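Local coordinates for protein putative uronate isomerase (Thermotoga maritima, PDB 4NAR) that is of unconfirmed function but belongs to the lactate racemase family and may therefore act as a lactate racemase or a related enzyme, at residues K62-M76 and R92-P104. Numbering follows the deposited sequence.
Sequences KEFHTLNASGTHRTM and RRVFFHNHEFFNP. With SO4 (sulfate ion), chain B.
N98 grips the backbone of M76 with both ends of its amide, just beyond the parallel pairing of strand 63-68 with edge strand 94-97. The strands, joined through helix 78-85, form a beta-alpha-beta unit of the lactate racemase N-terminal domain. Backbone bonds such as F95 N to F64 O and T66 N to F95 O zip them together. At N98, OD1 accepts from M76 N at 2.7 Å, the donor tilted from the carbonyl plane, while ND2 gives an almost straight bond (171°) to M76 O, in the carbonyl plane and on a lone pair. Asparagine suits the place because one short flat group carries donor and acceptor together. OD1 also takes a bond from a water that accepts hydrogen bonds from N68 ND2 and H99 N. With alanine in place of N98, M76 N and O would probably lose these mates, and the water its side-chain acceptor. Where the strands begin, R93 runs alongside K62, extended from CG to NE; an arginine is long enough for NH1 to turn back to K62 O in a weak bond (3.3 Å), with K62 CD over one guanidinium face. Between these ends H97 meets H65 rim to rim, a histidine offering a ring nitrogen to another imidazole: H97 NE2 lies 2.9 Å from H65 ND1 in a hydrogen bond that either could donate. F95 stacks offset over one face of H65. After the strands, the backbone brings H99 CB 3.2 Å from N68 O, and CG anti to the backbone N (chi1 178°) turns the ring so that S70 OG lies at its edge; its two nitrogens suit partners at N135 and the A171 carbonyl. Farther on, T72 N and OG1 each hydrogen-bond a sulfate, whose site H180, W283 and N348 complete, and T72 CG2 rests over the F101 ring, 3.9 Å from its centroid.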
# COMPACT_ATOMS: atom_id res chain seq x y z
N LYS A 62 29.21 -7.88 8.17
CA LYS A 62 30.05 -6.74 7.83
C LYS A 62 29.24 -5.51 7.38
O LYS A 62 29.56 -4.37 7.73
CB LYS A 62 31.06 -7.13 6.75
CG LYS A 62 32.04 -8.22 7.19
CD LYS A 62 32.90 -7.74 8.37
CE LYS A 62 33.07 -8.83 9.43
NZ LYS A 62 33.14 -8.23 10.81
N GLU A 63 28.19 -5.75 6.61
CA GLU A 63 27.43 -4.67 6.00
C GLU A 63 25.92 -4.89 6.03
O GLU A 63 25.40 -5.90 5.52
CB GLU A 63 27.89 -4.50 4.56
CG GLU A 63 28.39 -3.13 4.26
CD GLU A 63 29.50 -3.15 3.23
OE1 GLU A 63 29.27 -2.66 2.10
OE2 GLU A 63 30.60 -3.64 3.56
N PHE A 64 25.22 -3.94 6.63
CA PHE A 64 23.78 -4.04 6.82
C PHE A 64 23.15 -2.88 6.06
O PHE A 64 23.12 -1.74 6.53
CB PHE A 64 23.47 -3.93 8.32
CG PHE A 64 22.03 -4.20 8.67
CD1 PHE A 64 21.12 -3.15 8.77
CD2 PHE A 64 21.59 -5.50 8.91
CE1 PHE A 64 19.77 -3.40 9.11
CE2 PHE A 64 20.26 -5.77 9.24
CZ PHE A 64 19.35 -4.73 9.35
N HIS A 65 22.68 -3.17 4.85
CA HIS A 65 22.05 -2.17 4.00
C HIS A 65 20.53 -2.25 4.13
O HIS A 65 19.96 -3.33 4.30
CB HIS A 65 22.47 -2.38 2.56
CG HIS A 65 23.92 -2.06 2.30
ND1 HIS A 65 24.32 -0.90 1.67
CD2 HIS A 65 25.05 -2.75 2.57
CE1 HIS A 65 25.64 -0.89 1.57
NE2 HIS A 65 26.11 -2.00 2.11
N THR A 66 19.85 -1.10 4.06
CA THR A 66 18.39 -1.12 4.05
C THR A 66 17.82 -0.37 2.86
O THR A 66 18.46 0.54 2.33
CB THR A 66 17.77 -0.60 5.38
OG1 THR A 66 17.39 0.79 5.24
CG2 THR A 66 18.75 -0.82 6.55
N LEU A 67 16.62 -0.77 2.43
CA LEU A 67 15.96 -0.17 1.28
C LEU A 67 14.52 0.10 1.66
O LEU A 67 13.76 -0.80 2.08
CB LEU A 67 16.00 -1.11 0.06
CG LEU A 67 16.16 -0.57 -1.38
CD1 LEU A 67 15.55 -1.55 -2.36
CD2 LEU A 67 15.61 0.84 -1.61
N ASN A 68 14.14 1.36 1.53
CA ASN A 68 12.79 1.79 1.79
C ASN A 68 11.90 1.44 0.60
O ASN A 68 12.05 2.03 -0.48
CB ASN A 68 12.78 3.31 2.01
CG ASN A 68 11.38 3.83 2.31
OD1 ASN A 68 10.77 3.44 3.31
ND2 ASN A 68 10.87 4.71 1.44
N ALA A 69 10.98 0.50 0.80
CA ALA A 69 10.02 0.15 -0.25
C ALA A 69 8.97 1.27 -0.38
O ALA A 69 7.83 1.12 0.11
CB ALA A 69 9.34 -1.19 0.05
N SER A 70 9.35 2.35 -1.04
CA SER A 70 8.51 3.56 -1.07
C SER A 70 7.27 3.51 -1.98
O SER A 70 6.26 4.19 -1.73
CB SER A 70 9.37 4.76 -1.52
OG SER A 70 9.62 4.68 -2.92
N GLY A 71 7.34 2.72 -3.05
CA GLY A 71 6.39 2.91 -4.14
C GLY A 71 6.56 4.33 -4.69
O GLY A 71 7.69 4.80 -4.84
N THR A 72 5.45 5.02 -4.95
CA THR A 72 5.55 6.42 -5.40
C THR A 72 5.70 7.43 -4.26
O THR A 72 5.83 8.64 -4.51
CB THR A 72 4.32 6.86 -6.25
OG1 THR A 72 3.13 6.67 -5.49
CG2 THR A 72 4.23 6.08 -7.56
N HIS A 73 5.68 6.95 -3.01
CA HIS A 73 5.72 7.83 -1.83
C HIS A 73 7.03 8.60 -1.69
O HIS A 73 8.06 8.21 -2.26
CB HIS A 73 5.49 7.05 -0.54
CG HIS A 73 4.21 6.28 -0.52
ND1 HIS A 73 3.93 5.36 0.48
CD2 HIS A 73 3.16 6.26 -1.36
CE1 HIS A 73 2.74 4.83 0.25
NE2 HIS A 73 2.25 5.35 -0.87
N ARG A 74 7.00 9.66 -0.88
CA ARG A 74 8.17 10.53 -0.68
C ARG A 74 9.35 9.76 -0.08
O ARG A 74 9.18 8.68 0.50
CB ARG A 74 7.85 11.75 0.21
CG ARG A 74 7.36 11.41 1.65
CD ARG A 74 7.41 12.67 2.55
NE ARG A 74 7.00 12.42 3.94
CZ ARG A 74 7.80 11.95 4.90
NH1 ARG A 74 9.07 11.66 4.62
NH2 ARG A 74 7.33 11.76 6.13
N THR A 75 10.55 10.32 -0.25
CA THR A 75 11.72 9.78 0.40
C THR A 75 11.60 10.00 1.90
O THR A 75 10.92 10.93 2.35
CB THR A 75 13.01 10.48 -0.09
OG1 THR A 75 12.84 11.90 0.03
CG2 THR A 75 13.28 10.12 -1.53
N MSE A 76 12.28 9.15 2.66
CA MSE A 76 12.31 9.29 4.10
C MSE A 76 13.59 9.95 4.59
O MSE A 76 14.67 9.76 4.00
CB MSE A 76 12.14 7.94 4.79
CG MSE A 76 10.69 7.70 5.20
SE MSE A 76 10.36 5.83 5.42
CE MSE A 76 11.20 5.49 7.11
N ARG A 92 28.14 2.08 12.37
CA ARG A 92 28.78 1.82 11.09
C ARG A 92 28.52 0.35 10.83
O ARG A 92 28.25 -0.40 11.78
CB ARG A 92 30.30 2.05 11.10
CG ARG A 92 30.74 3.09 10.05
CD ARG A 92 30.63 2.55 8.62
NE ARG A 92 30.76 3.61 7.61
CZ ARG A 92 31.47 3.49 6.48
NH1 ARG A 92 32.12 2.37 6.20
NH2 ARG A 92 31.52 4.51 5.63
N ARG A 93 28.58 -0.04 9.55
CA ARG A 93 28.03 -1.30 9.03
C ARG A 93 26.55 -1.15 8.63
O ARG A 93 25.99 -2.03 7.98
CB ARG A 93 28.19 -2.51 9.99
CG ARG A 93 29.59 -2.64 10.63
CD ARG A 93 29.97 -4.09 10.93
NE ARG A 93 31.34 -4.21 11.45
CZ ARG A 93 32.44 -4.11 10.71
NH1 ARG A 93 32.37 -3.88 9.40
NH2 ARG A 93 33.64 -4.25 11.28
N VAL A 94 25.95 -0.01 8.98
CA VAL A 94 24.55 0.25 8.65
C VAL A 94 24.39 1.36 7.60
O VAL A 94 24.92 2.47 7.76
CB VAL A 94 23.73 0.57 9.91
CG1 VAL A 94 22.28 0.85 9.57
CG2 VAL A 94 23.84 -0.59 10.89
N PHE A 95 23.67 1.06 6.52
CA PHE A 95 23.48 2.01 5.42
C PHE A 95 22.03 2.04 4.95
O PHE A 95 21.55 1.08 4.35
CB PHE A 95 24.39 1.64 4.24
CG PHE A 95 25.85 1.54 4.60
CD1 PHE A 95 26.41 0.32 4.96
CD2 PHE A 95 26.68 2.66 4.56
CE1 PHE A 95 27.76 0.21 5.29
CE2 PHE A 95 28.04 2.57 4.88
CZ PHE A 95 28.57 1.34 5.25
N PHE A 96 21.34 3.15 5.23
CA PHE A 96 19.96 3.32 4.78
C PHE A 96 19.96 3.74 3.31
O PHE A 96 20.84 4.48 2.88
CB PHE A 96 19.25 4.41 5.58
CG PHE A 96 19.24 4.17 7.07
CD1 PHE A 96 18.90 2.93 7.59
CD2 PHE A 96 19.59 5.20 7.97
CE1 PHE A 96 18.89 2.71 8.99
CE2 PHE A 96 19.57 4.99 9.35
CZ PHE A 96 19.23 3.75 9.87
N HIS A 97 18.95 3.30 2.57
CA HIS A 97 18.76 3.76 1.19
C HIS A 97 17.28 4.09 0.96
O HIS A 97 16.38 3.34 1.37
CB HIS A 97 19.22 2.72 0.15
CG HIS A 97 20.63 2.25 0.33
ND1 HIS A 97 21.70 2.88 -0.25
CD2 HIS A 97 21.14 1.19 1.01
CE1 HIS A 97 22.83 2.24 0.07
NE2 HIS A 97 22.51 1.22 0.83
N ASN A 98 17.04 5.22 0.31
CA ASN A 98 15.72 5.44 -0.26
C ASN A 98 15.63 4.75 -1.63
O ASN A 98 16.66 4.52 -2.30
CB ASN A 98 15.41 6.94 -0.40
CG ASN A 98 14.88 7.55 0.89
OD1 ASN A 98 13.71 7.36 1.25
ND2 ASN A 98 15.74 8.28 1.59
N HIS A 99 14.41 4.40 -2.02
CA HIS A 99 14.15 3.91 -3.37
C HIS A 99 14.07 5.15 -4.28
O HIS A 99 13.79 6.25 -3.80
CB HIS A 99 12.84 3.09 -3.40
CG HIS A 99 12.48 2.59 -4.76
ND1 HIS A 99 13.39 2.09 -5.65
CD2 HIS A 99 11.26 2.51 -5.38
CE1 HIS A 99 12.77 1.73 -6.77
NE2 HIS A 99 11.48 1.97 -6.62
N GLU A 100 14.33 4.98 -5.58
CA GLU A 100 14.24 6.08 -6.56
C GLU A 100 13.33 5.66 -7.71
O GLU A 100 13.78 5.41 -8.83
CB GLU A 100 15.62 6.45 -7.09
CG GLU A 100 16.63 6.78 -6.01
CD GLU A 100 18.05 6.66 -6.52
OE1 GLU A 100 18.53 7.65 -7.14
OE2 GLU A 100 18.68 5.57 -6.31
N PHE A 101 12.04 5.60 -7.40
CA PHE A 101 10.99 5.06 -8.26
C PHE A 101 11.05 5.69 -9.66
O PHE A 101 10.83 5.02 -10.68
CB PHE A 101 9.64 5.37 -7.60
CG PHE A 101 8.46 4.71 -8.24
CD1 PHE A 101 7.85 5.28 -9.35
CD2 PHE A 101 7.95 3.53 -7.72
CE1 PHE A 101 6.74 4.67 -9.95
CE2 PHE A 101 6.84 2.93 -8.30
CZ PHE A 101 6.24 3.50 -9.43
N PHE A 102 11.33 6.99 -9.68
CA PHE A 102 11.22 7.76 -10.92
C PHE A 102 12.57 7.95 -11.59
O PHE A 102 12.67 8.71 -12.54
CB PHE A 102 10.62 9.14 -10.64
CG PHE A 102 9.25 9.10 -10.03
CD1 PHE A 102 8.11 9.00 -10.83
CD2 PHE A 102 9.09 9.17 -8.64
CE1 PHE A 102 6.82 8.96 -10.25
CE2 PHE A 102 7.81 9.12 -8.05
CZ PHE A 102 6.68 9.02 -8.86
N ASN A 103 13.61 7.29 -11.08
CA ASN A 103 14.94 7.46 -11.63
C ASN A 103 15.40 6.21 -12.39
O ASN A 103 15.76 5.19 -11.78
CB ASN A 103 15.95 7.84 -10.54
CG ASN A 103 17.28 8.34 -11.12
OD1 ASN A 103 17.61 8.08 -12.30
ND2 ASN A 103 18.05 9.04 -10.28
N PRO A 104 15.41 6.30 -13.74
CA PRO A 104 15.77 5.15 -14.59
C PRO A 104 17.12 4.57 -14.20
O PRO A 104 17.31 3.35 -14.25
CB PRO A 104 15.86 5.76 -15.99
CG PRO A 104 14.94 6.97 -15.93
CD PRO A 104 15.09 7.51 -14.53
S SO4 B . 1.77 3.47 -5.13
O1 SO4 B . 1.50 2.12 -5.67
O2 SO4 B . 3.07 3.46 -4.44
O3 SO4 B . 1.78 4.44 -6.24
O4 SO4 B . 0.70 3.84 -4.18
O HOH W 1 12.36 6.00 -0.71
O HOH W 2 10.80 6.73 -4.75